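Local coordinates for protein NAD(FAD)-dependent dehydrogenase, NirB-family (N-terminal domain) (Clostridium acetobutylicum, PDB 3KLJ) that catalyses the NADH-dependent reduction of rubredoxin through a bound FAD, passing electrons into the chain that scavenges dioxygen, at residues 10-15 against 30-35; 35-40 against 75-80. All blocks are in the same frame, centred on the assembly; numbering follows the deposited sequence.

Interaction 1: 10-15 against 30-35. With FAD (flavin-adenine dinucleotide), chain B.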
loop_
_atom_site.group_PDB
_atom_site.type_symbol
_atom_site.label_atom_id
_atom_site.label_comp_id
_atom_site.label_asym_id
_atom_site.label_seq_id
_atom_site.Cartn_x
_atom_site.Cartn_y
_atom_site.Cartn_z
ATOM N N THR A 10 25.001 8.486 15.320
ATOM C CA THR A 10 24.824 9.345 14.142
ATOM C C THR A 10 23.924 10.530 14.457
ATOM O O THR A 10 23.308 10.570 15.521
ATOM C CB THR A 10 24.212 8.573 12.938
ATOM O OG1 THR A 10 23.045 7.852 13.358
ATOM C CG2 THR A 10 25.215 7.607 12.368
ATOM N N LYS A 11 23.863 11.497 13.538
ATOM C CA LYS A 11 22.952 12.634 13.661
ATOM C C LYS A 11 21.525 12.166 13.352
ATOM O O LYS A 11 20.640 12.205 14.217
ATOM C CB LYS A 11 23.360 13.773 12.713
ATOM C CG LYS A 11 24.357 14.802 13.268
ATOM C CD LYS A 11 25.757 14.239 13.431
ATOM C CE LYS A 11 26.821 15.297 13.152
ATOM N NZ LYS A 11 26.589 16.553 13.919
ATOM N N ILE A 12 21.320 11.716 12.112
ATOM C CA ILE A 12 20.014 11.236 11.657
ATOM C C ILE A 12 20.006 9.722 11.516
ATOM O O ILE A 12 20.749 9.151 10.697
ATOM C CB ILE A 12 19.591 11.887 10.319
ATOM C CG1 ILE A 12 19.708 13.417 10.412
ATOM C CG2 ILE A 12 18.187 11.424 9.910
ATOM C CD1 ILE A 12 19.004 14.137 9.317
ATOM N N LEU A 13 19.172 9.089 12.337
ATOM C CA LEU A 13 18.934 7.660 12.269
ATOM C C LEU A 13 17.614 7.415 11.559
ATOM O O LEU A 13 16.577 7.939 11.967
ATOM C CB LEU A 13 18.845 7.053 13.662
ATOM C CG LEU A 13 19.551 5.719 13.916
ATOM C CD1 LEU A 13 18.794 4.857 14.929
ATOM C CD2 LEU A 13 19.859 4.945 12.637
ATOM N N ILE A 14 17.671 6.616 10.498
ATOM C CA ILE A 14 16.484 6.247 9.741
ATOM C C ILE A 14 16.184 4.765 9.950
ATOM O O ILE A 14 16.971 3.888 9.558
ATOM C CB ILE A 14 16.645 6.599 8.244
ATOM C CG1 ILE A 14 16.748 8.117 8.075
ATOM C CG2 ILE A 14 15.481 6.057 7.416
ATOM C CD1 ILE A 14 17.119 8.548 6.683
ATOM N N LEU A 15 15.042 4.502 10.576
ATOM C CA LEU A 15 14.610 3.157 10.911
ATOM C C LEU A 15 13.701 2.600 9.811
ATOM O O LEU A 15 12.502 2.913 9.752
ATOM C CB LEU A 15 13.905 3.178 12.274
ATOM C CG LEU A 15 13.858 1.912 13.126
ATOM C CD1 LEU A 15 13.440 2.235 14.588
ATOM C CD2 LEU A 15 12.929 0.861 12.505
ATOM N N GLY A 30 23.004 17.033 2.032
ATOM C CA GLY A 30 23.512 18.400 1.931
ATOM C C GLY A 30 23.213 19.221 3.171
ATOM O O GLY A 30 24.045 20.020 3.606
ATOM N N LYS A 31 22.028 19.017 3.743
ATOM C CA LYS A 31 21.598 19.763 4.918
ATOM C C LYS A 31 22.207 19.175 6.201
ATOM O O LYS A 31 22.733 19.917 7.034
ATOM C CB LYS A 31 20.069 19.820 4.992
ATOM C CG LYS A 31 19.385 19.847 3.636
ATOM C CD LYS A 31 17.961 20.364 3.704
ATOM C CE LYS A 31 17.501 20.752 2.302
ATOM N NZ LYS A 31 16.324 21.659 2.306
ATOM N N CYS A 32 22.106 17.854 6.359
ATOM C CA CYS A 32 22.796 17.157 7.447
ATOM C C CYS A 32 23.891 16.272 6.885
ATOM O O CYS A 32 23.810 15.801 5.748
ATOM C CB CYS A 32 21.836 16.351 8.324
ATOM S SG CYS A 32 21.754 16.940 10.037
ATOM N N ASP A 33 24.944 16.068 7.671
ATOM C CA ASP A 33 26.149 15.399 7.149
ATOM C C ASP A 33 26.476 14.027 7.761
ATOM O O ASP A 33 27.570 13.494 7.543
ATOM C CB ASP A 33 27.367 16.343 7.231
ATOM C CG ASP A 33 27.810 16.623 8.665
ATOM O OD1 ASP A 33 27.007 16.424 9.605
ATOM O OD2 ASP A 33 28.975 17.048 8.851
ATOM N N ASP A 34 25.537 13.467 8.519
ATOM C CA ASP A 34 25.751 12.197 9.203
ATOM C C ASP A 34 24.437 11.409 9.272
ATOM O O ASP A 34 23.690 11.496 10.256
ATOM C CB ASP A 34 26.324 12.453 10.603
ATOM C CG ASP A 34 26.727 11.178 11.328
ATOM O OD1 ASP A 34 26.713 10.087 10.721
ATOM O OD2 ASP A 34 27.066 11.275 12.524
ATOM N N ILE A 35 24.185 10.638 8.215
ATOM C CA ILE A 35 22.934 9.899 8.033
ATOM C C ILE A 35 23.175 8.388 8.003
ATOM O O ILE A 35 24.010 7.886 7.227
ATOM C CB ILE A 35 22.238 10.311 6.707
ATOM C CG1 ILE A 35 22.153 11.836 6.575
ATOM C CG2 ILE A 35 20.857 9.659 6.578
ATOM C CD1 ILE A 35 22.145 12.306 5.118
HETATM P PA FAD B . 8.154 -0.153 3.131
HETATM O O1A FAD B . 7.436 -1.334 3.727
HETATM O O2A FAD B . 8.167 -0.176 1.621
HETATM O O5B FAD B . 9.647 -0.098 3.691
HETATM C C5B FAD B . 9.909 -0.221 5.077
HETATM C C4B FAD B . 11.227 -0.969 5.279
HETATM O O4B FAD B . 11.560 -0.988 6.666
HETATM C C3B FAD B . 11.109 -2.425 4.836
HETATM O O3B FAD B . 12.182 -2.734 3.962
HETATM C C2B FAD B . 11.189 -3.236 6.117
HETATM O O2B FAD B . 11.892 -4.447 5.948
HETATM C C1B FAD B . 11.945 -2.298 7.047
HETATM N N9A FAD B . 11.675 -2.537 8.477
HETATM C C8A FAD B . 10.496 -2.934 9.050
HETATM N N7A FAD B . 10.680 -3.031 10.388
HETATM C C5A FAD B . 11.953 -2.696 10.681
HETATM C C6A FAD B . 12.657 -2.636 11.883
HETATM N N6A FAD B . 12.155 -3.202 12.982
HETATM N N1A FAD B . 13.988 -2.257 11.860
HETATM C C2A FAD B . 14.613 -1.942 10.667
HETATM N N3A FAD B . 13.910 -2.016 9.479
HETATM C C4A FAD B . 12.594 -2.384 9.486
HETATM N N1 FAD B . 1.324 1.594 -3.462
HETATM C C2 FAD B . 0.742 2.427 -4.393
HETATM O O2 FAD B . 0.589 3.608 -4.131
HETATM N N3 FAD B . 0.356 1.949 -5.629
HETATM C C4 FAD B . 0.537 0.621 -5.936
HETATM O O4 FAD B . 0.167 0.223 -7.044
HETATM C C4X FAD B . 1.115 -0.242 -4.994
HETATM N N5 FAD B . 1.317 -1.584 -5.283
HETATM C C5X FAD B . 1.893 -2.426 -4.351
HETATM C C6 FAD B . 2.088 -3.782 -4.648
HETATM C C7 FAD B . 2.685 -4.622 -3.694
HETATM C C7M FAD B . 2.895 -6.075 -4.006
HETATM C C8 FAD B . 3.070 -4.113 -2.453
HETATM C C8M FAD B . 3.706 -4.995 -1.408
HETATM C C9 FAD B . 2.867 -2.769 -2.165
HETATM C C9A FAD B . 2.284 -1.921 -3.111
HETATM N N10 FAD B . 2.091 -0.572 -2.817
HETATM C C10 FAD B . 1.511 0.261 -3.755
HETATM C "C1'" FAD B . 2.485 -0.031 -1.483
HETATM C "C2'" FAD B . 3.829 0.665 -1.506
HETATM O "O2'" FAD B . 4.823 -0.295 -1.800
HETATM C "C3'" FAD B . 4.049 1.258 -0.129
HETATM O "O3'" FAD B . 3.109 2.291 0.098
HETATM C "C4'" FAD B . 5.444 1.829 0.062
HETATM O "O4'" FAD B . 6.429 0.836 -0.194
HETATM C "C5'" FAD B . 5.582 2.284 1.509
HETATM O "O5'" FAD B . 6.929 2.626 1.713
HETATM P P FAD B . 7.518 2.658 3.189
HETATM O O1P FAD B . 8.967 3.113 3.123
HETATM O O2P FAD B . 6.650 3.482 4.107
HETATM O O3P FAD B . 7.407 1.140 3.729
#

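Interaction 2: 35-40 against 75-80. With FAD (flavin-adenine dinucleotide), chain B.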
loop_
_atom_site.group_PDB
_atom_site.type_symbol
_atom_site.label_atom_id
_atom_site.label_comp_id
_atom_site.label_asym_id
_atom_site.label_seq_id
_atom_site.Cartn_x
_atom_site.Cartn_y
_atom_site.Cartn_z
ATOM N N ILE A 35 24.185 10.638 8.215
ATOM C CA ILE A 35 22.934 9.899 8.033
ATOM C C ILE A 35 23.175 8.388 8.003
ATOM O O ILE A 35 24.010 7.886 7.227
ATOM C CB ILE A 35 22.238 10.311 6.707
ATOM C CG1 ILE A 35 22.153 11.836 6.575
ATOM C CG2 ILE A 35 20.857 9.659 6.578
ATOM C CD1 ILE A 35 22.145 12.306 5.118
ATOM N N THR A 36 22.423 7.669 8.833
ATOM C CA THR A 36 22.463 6.207 8.876
ATOM C C THR A 36 21.075 5.608 8.709
ATOM O O THR A 36 20.128 6.028 9.375
ATOM C CB THR A 36 23.057 5.717 10.208
ATOM O OG1 THR A 36 24.379 6.226 10.333
ATOM C CG2 THR A 36 23.115 4.201 10.274
ATOM N N MET A 37 20.972 4.619 7.828
ATOM C CA MET A 37 19.736 3.893 7.594
ATOM C C MET A 37 19.872 2.458 8.067
ATOM O O MET A 37 20.838 1.772 7.716
ATOM C CB MET A 37 19.405 3.876 6.106
ATOM C CG MET A 37 19.390 5.232 5.432
ATOM S SD MET A 37 18.887 5.064 3.705
ATOM C CE MET A 37 17.119 4.858 3.958
ATOM N N ILE A 38 18.895 2.012 8.852
ATOM C CA ILE A 38 18.802 0.623 9.277
ATOM C C ILE A 38 17.762 -0.091 8.412
ATOM O O ILE A 38 16.651 0.404 8.278
ATOM C CB ILE A 38 18.371 0.530 10.763
ATOM C CG1 ILE A 38 19.390 1.234 11.665
ATOM C CG2 ILE A 38 18.187 -0.930 11.189
ATOM C CD1 ILE A 38 18.813 1.673 13.005
ATOM N N ASN A 39 18.108 -1.234 7.817
ATOM C CA ASN A 39 17.106 -2.014 7.067
ATOM C C ASN A 39 17.124 -3.506 7.350
ATOM O O ASN A 39 18.179 -4.137 7.304
ATOM C CB ASN A 39 17.216 -1.772 5.562
ATOM C CG ASN A 39 15.945 -2.179 4.799
ATOM O OD1 ASN A 39 14.808 -1.818 5.163
ATOM N ND2 ASN A 39 16.142 -2.930 3.734
ATOM N N SER A 40 15.942 -4.056 7.626
ATOM C CA SER A 40 15.782 -5.466 7.970
ATOM C C SER A 40 16.061 -6.400 6.788
ATOM O O SER A 40 16.481 -7.540 6.991
ATOM C CB SER A 40 14.384 -5.725 8.534
ATOM O OG SER A 40 13.391 -5.493 7.544
ATOM N N ASN A 75 27.235 9.715 -1.722
ATOM C CA ASN A 75 26.540 10.658 -0.849
ATOM C C ASN A 75 26.783 10.439 0.637
ATOM O O ASN A 75 26.175 11.114 1.475
ATOM C CB ASN A 75 25.046 10.657 -1.157
ATOM C CG ASN A 75 24.723 11.396 -2.431
ATOM O OD1 ASN A 75 25.070 12.570 -2.583
ATOM N ND2 ASN A 75 24.067 10.714 -3.363
ATOM N N ASN A 76 27.670 9.497 0.953
ATOM C CA ASN A 76 28.032 9.164 2.341
ATOM C C ASN A 76 26.905 8.725 3.273
ATOM O O ASN A 76 27.020 8.848 4.493
ATOM C CB ASN A 76 28.816 10.299 2.992
ATOM C CG ASN A 76 30.242 9.938 3.221
ATOM O OD1 ASN A 76 31.032 9.864 2.279
ATOM N ND2 ASN A 76 30.595 9.698 4.483
ATOM N N ILE A 77 25.823 8.214 2.704
ATOM C CA ILE A 77 24.750 7.666 3.512
ATOM C C ILE A 77 25.108 6.236 3.886
ATOM O O ILE A 77 25.374 5.405 3.017
ATOM C CB ILE A 77 23.396 7.721 2.770
ATOM C CG1 ILE A 77 22.955 9.180 2.591
ATOM C CG2 ILE A 77 22.341 6.916 3.525
ATOM C CD1 ILE A 77 22.017 9.410 1.405
ATOM N N LYS A 78 25.115 5.964 5.184
ATOM C CA LYS A 78 25.460 4.648 5.710
ATOM C C LYS A 78 24.231 3.758 5.855
ATOM O O LYS A 78 23.282 4.087 6.583
ATOM C CB LYS A 78 26.190 4.795 7.049
ATOM C CG LYS A 78 27.551 5.483 6.919
ATOM C CD LYS A 78 28.022 6.105 8.223
ATOM C CE LYS A 78 27.273 7.401 8.541
ATOM N NZ LYS A 78 27.650 7.930 9.891
ATOM N N VAL A 79 24.244 2.635 5.147
ATOM C CA VAL A 79 23.134 1.688 5.200
ATOM C C VAL A 79 23.596 0.418 5.904
ATOM O O VAL A 79 24.559 -0.224 5.478
ATOM C CB VAL A 79 22.586 1.349 3.800
ATOM C CG1 VAL A 79 21.369 0.430 3.904
ATOM C CG2 VAL A 79 22.220 2.624 3.039
ATOM N N ILE A 80 22.927 0.083 7.005
ATOM C CA ILE A 80 23.165 -1.190 7.680
ATOM C C ILE A 80 22.051 -2.151 7.269
ATOM O O ILE A 80 20.898 -1.996 7.690
ATOM C CB ILE A 80 23.206 -1.047 9.219
ATOM C CG1 ILE A 80 23.873 0.272 9.625
ATOM C CG2 ILE A 80 23.938 -2.240 9.845
ATOM C CD1 ILE A 80 23.683 0.638 11.085
HETATM P PA FAD B . 8.154 -0.153 3.131
HETATM O O1A FAD B . 7.436 -1.334 3.727
HETATM O O2A FAD B . 8.167 -0.176 1.621
HETATM O O5B FAD B . 9.647 -0.098 3.691
HETATM C C5B FAD B . 9.909 -0.221 5.077
HETATM C C4B FAD B . 11.227 -0.969 5.279
HETATM O O4B FAD B . 11.560 -0.988 6.666
HETATM C C3B FAD B . 11.109 -2.425 4.836
HETATM O O3B FAD B . 12.182 -2.734 3.962
HETATM C C2B FAD B . 11.189 -3.236 6.117
HETATM O O2B FAD B . 11.892 -4.447 5.948
HETATM C C1B FAD B . 11.945 -2.298 7.047
HETATM N N9A FAD B . 11.675 -2.537 8.477
HETATM C C8A FAD B . 10.496 -2.934 9.050
HETATM N N7A FAD B . 10.680 -3.031 10.388
HETATM C C5A FAD B . 11.953 -2.696 10.681
HETATM C C6A FAD B . 12.657 -2.636 11.883
HETATM N N6A FAD B . 12.155 -3.202 12.982
HETATM N N1A FAD B . 13.988 -2.257 11.860
HETATM C C2A FAD B . 14.613 -1.942 10.667
HETATM N N3A FAD B . 13.910 -2.016 9.479
HETATM C C4A FAD B . 12.594 -2.384 9.486
HETATM N N1 FAD B . 1.324 1.594 -3.462
HETATM C C2 FAD B . 0.742 2.427 -4.393
HETATM O O2 FAD B . 0.589 3.608 -4.131
HETATM N N3 FAD B . 0.356 1.949 -5.629
HETATM C C4 FAD B . 0.537 0.621 -5.936
HETATM O O4 FAD B . 0.167 0.223 -7.044
HETATM C C4X FAD B . 1.115 -0.242 -4.994
HETATM N N5 FAD B . 1.317 -1.584 -5.283
HETATM C C5X FAD B . 1.893 -2.426 -4.351
HETATM C C6 FAD B . 2.088 -3.782 -4.648
HETATM C C7 FAD B . 2.685 -4.622 -3.694
HETATM C C7M FAD B . 2.895 -6.075 -4.006
HETATM C C8 FAD B . 3.070 -4.113 -2.453
HETATM C C8M FAD B . 3.706 -4.995 -1.408
HETATM C C9 FAD B . 2.867 -2.769 -2.165
HETATM C C9A FAD B . 2.284 -1.921 -3.111
HETATM N N10 FAD B . 2.091 -0.572 -2.817
HETATM C C10 FAD B . 1.511 0.261 -3.755
HETATM C "C1'" FAD B . 2.485 -0.031 -1.483
HETATM C "C2'" FAD B . 3.829 0.665 -1.506
HETATM O "O2'" FAD B . 4.823 -0.295 -1.800
HETATM C "C3'" FAD B . 4.049 1.258 -0.129
HETATM O "O3'" FAD B . 3.109 2.291 0.098
HETATM C "C4'" FAD B . 5.444 1.829 0.062
HETATM O "O4'" FAD B . 6.429 0.836 -0.194
HETATM C "C5'" FAD B . 5.582 2.284 1.509
HETATM O "O5'" FAD B . 6.929 2.626 1.713
HETATM P P FAD B . 7.518 2.658 3.189
HETATM O O1P FAD B . 8.967 3.113 3.123
HETATM O O2P FAD B . 6.650 3.482 4.107
HETATM O O3P FAD B . 7.407 1.140 3.729
#

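Interaction 1: 10-15 against 30-35
The carbonyl oxygen of D34 receives the backbone of 10-15. I12 N approaches it at 3.0 Å with an N-H...O angle of 174°, a nearly straight bond, whereas K11 N lies 3.3 Å from the same D34 O at only 126° and can be counted as no more than a weak second donor. That K11 amide also leans weakly on the D34 carboxylate, at 3.4 Å from OD2. The other carboxylate oxygen, OD1, is taken by a salt bridge to K78, and it also lies against the methyl CG2 of T10. The D34 side chain is extended away from its own amide nitrogen (chi1 -173°), which brings the carboxylate over T10 and K11. In one of two modelled conformers, and so only tentatively, the aliphatic part of K11 crosses D34 at about a right angle, CD being 3.4 Å from D34 CB. I12 O is approached by the CA of I35 at 3.5 Å in a CA-H...O contact. Apolar contacts complete the pairing: I12 CD1 lies 3.7 Å from CB of C32 in one of that residue's two modelled conformers, C32 being the disulfide partner of C292, and the side chains of I14 and I35 run side by side toward helix 19-28. Strand 12-15, helix 19-28 and parallel strand 35-38 form the beta-alpha-beta crossover of a Rossmann-type FAD-binding domain.

Interaction 2: 35-40 against 75-80
Parallel strands 35-38 and 78-80 form one edge of the five-stranded sheet in the FAD-binding domain, and the C-terminal part of 35-40 runs into the binding site for the adenosine ribose. The strand axes approach to 4.6 Å and their directions differ by 20°. Four backbone bonds zip the pair together: K78 N to I35 O, M37 N to K78 O at 2.7 Å, I80 N to M37 O, and N39 N to I80 O. All four N-H...O angles are 166° or more.

On one face, the methyl CG2 of T36 meets I80 CD1 at 3.7 Å, and the K78 chain crosses T36 so that its CE is 3.6 Å from OG1; a bend at chi3 (-75°) helps lead its ammonium toward D34. On the other face, M37 packs CG against I77 CG2 at 3.9 Å, and its sulfur runs beside V79 CG2. Y72 of helix 69-74, which touches M37, I77 and V79, and A25 of helix 19-28, which touches M37 and I77, both pack on this face.

Toward the C-terminal end of 35-40, N39 turns its amide toward the ribose: OD1 lies 3.0 Å from O3B of FAD and also accepts the amide of A17. S40 OG also faces O2B, at a modelled separation of 2.4 Å that is too short to be trusted in detail. I38 CG2 lies 3.8 Å from the adenine carbon C2A. The sheet bond at N39 N fixes the backbone only; it is the A17 amide at OD1, helped by a weak bond from ND2 to Y43 O, that would limit rotation of the carboxamide and keep its oxygen facing the ribose O3B.

How the interactions relate
Interactions 1 and 2 are consecutive strand pairings of one parallel sheet: they share I35, their centres lie 9 Å apart, and strand 35-38 sits between 12-15 and 78-80. A probable hydrogen bond from I14 N to T36 O, 2.8 Å long, continues the pairing of interaction 1 into the strand used by interaction 2. At the opposite end from the cofactor, D34 OD1 and K78 NZ form a salt bridge of 2.5 Å, tying the two contacts together through side chains. FAD is reached from the C-terminal ends of 10-15 and 35-40: L15 CD2 lies 3.4 Å from adenine N1A, while N39 and S40 address the ribose.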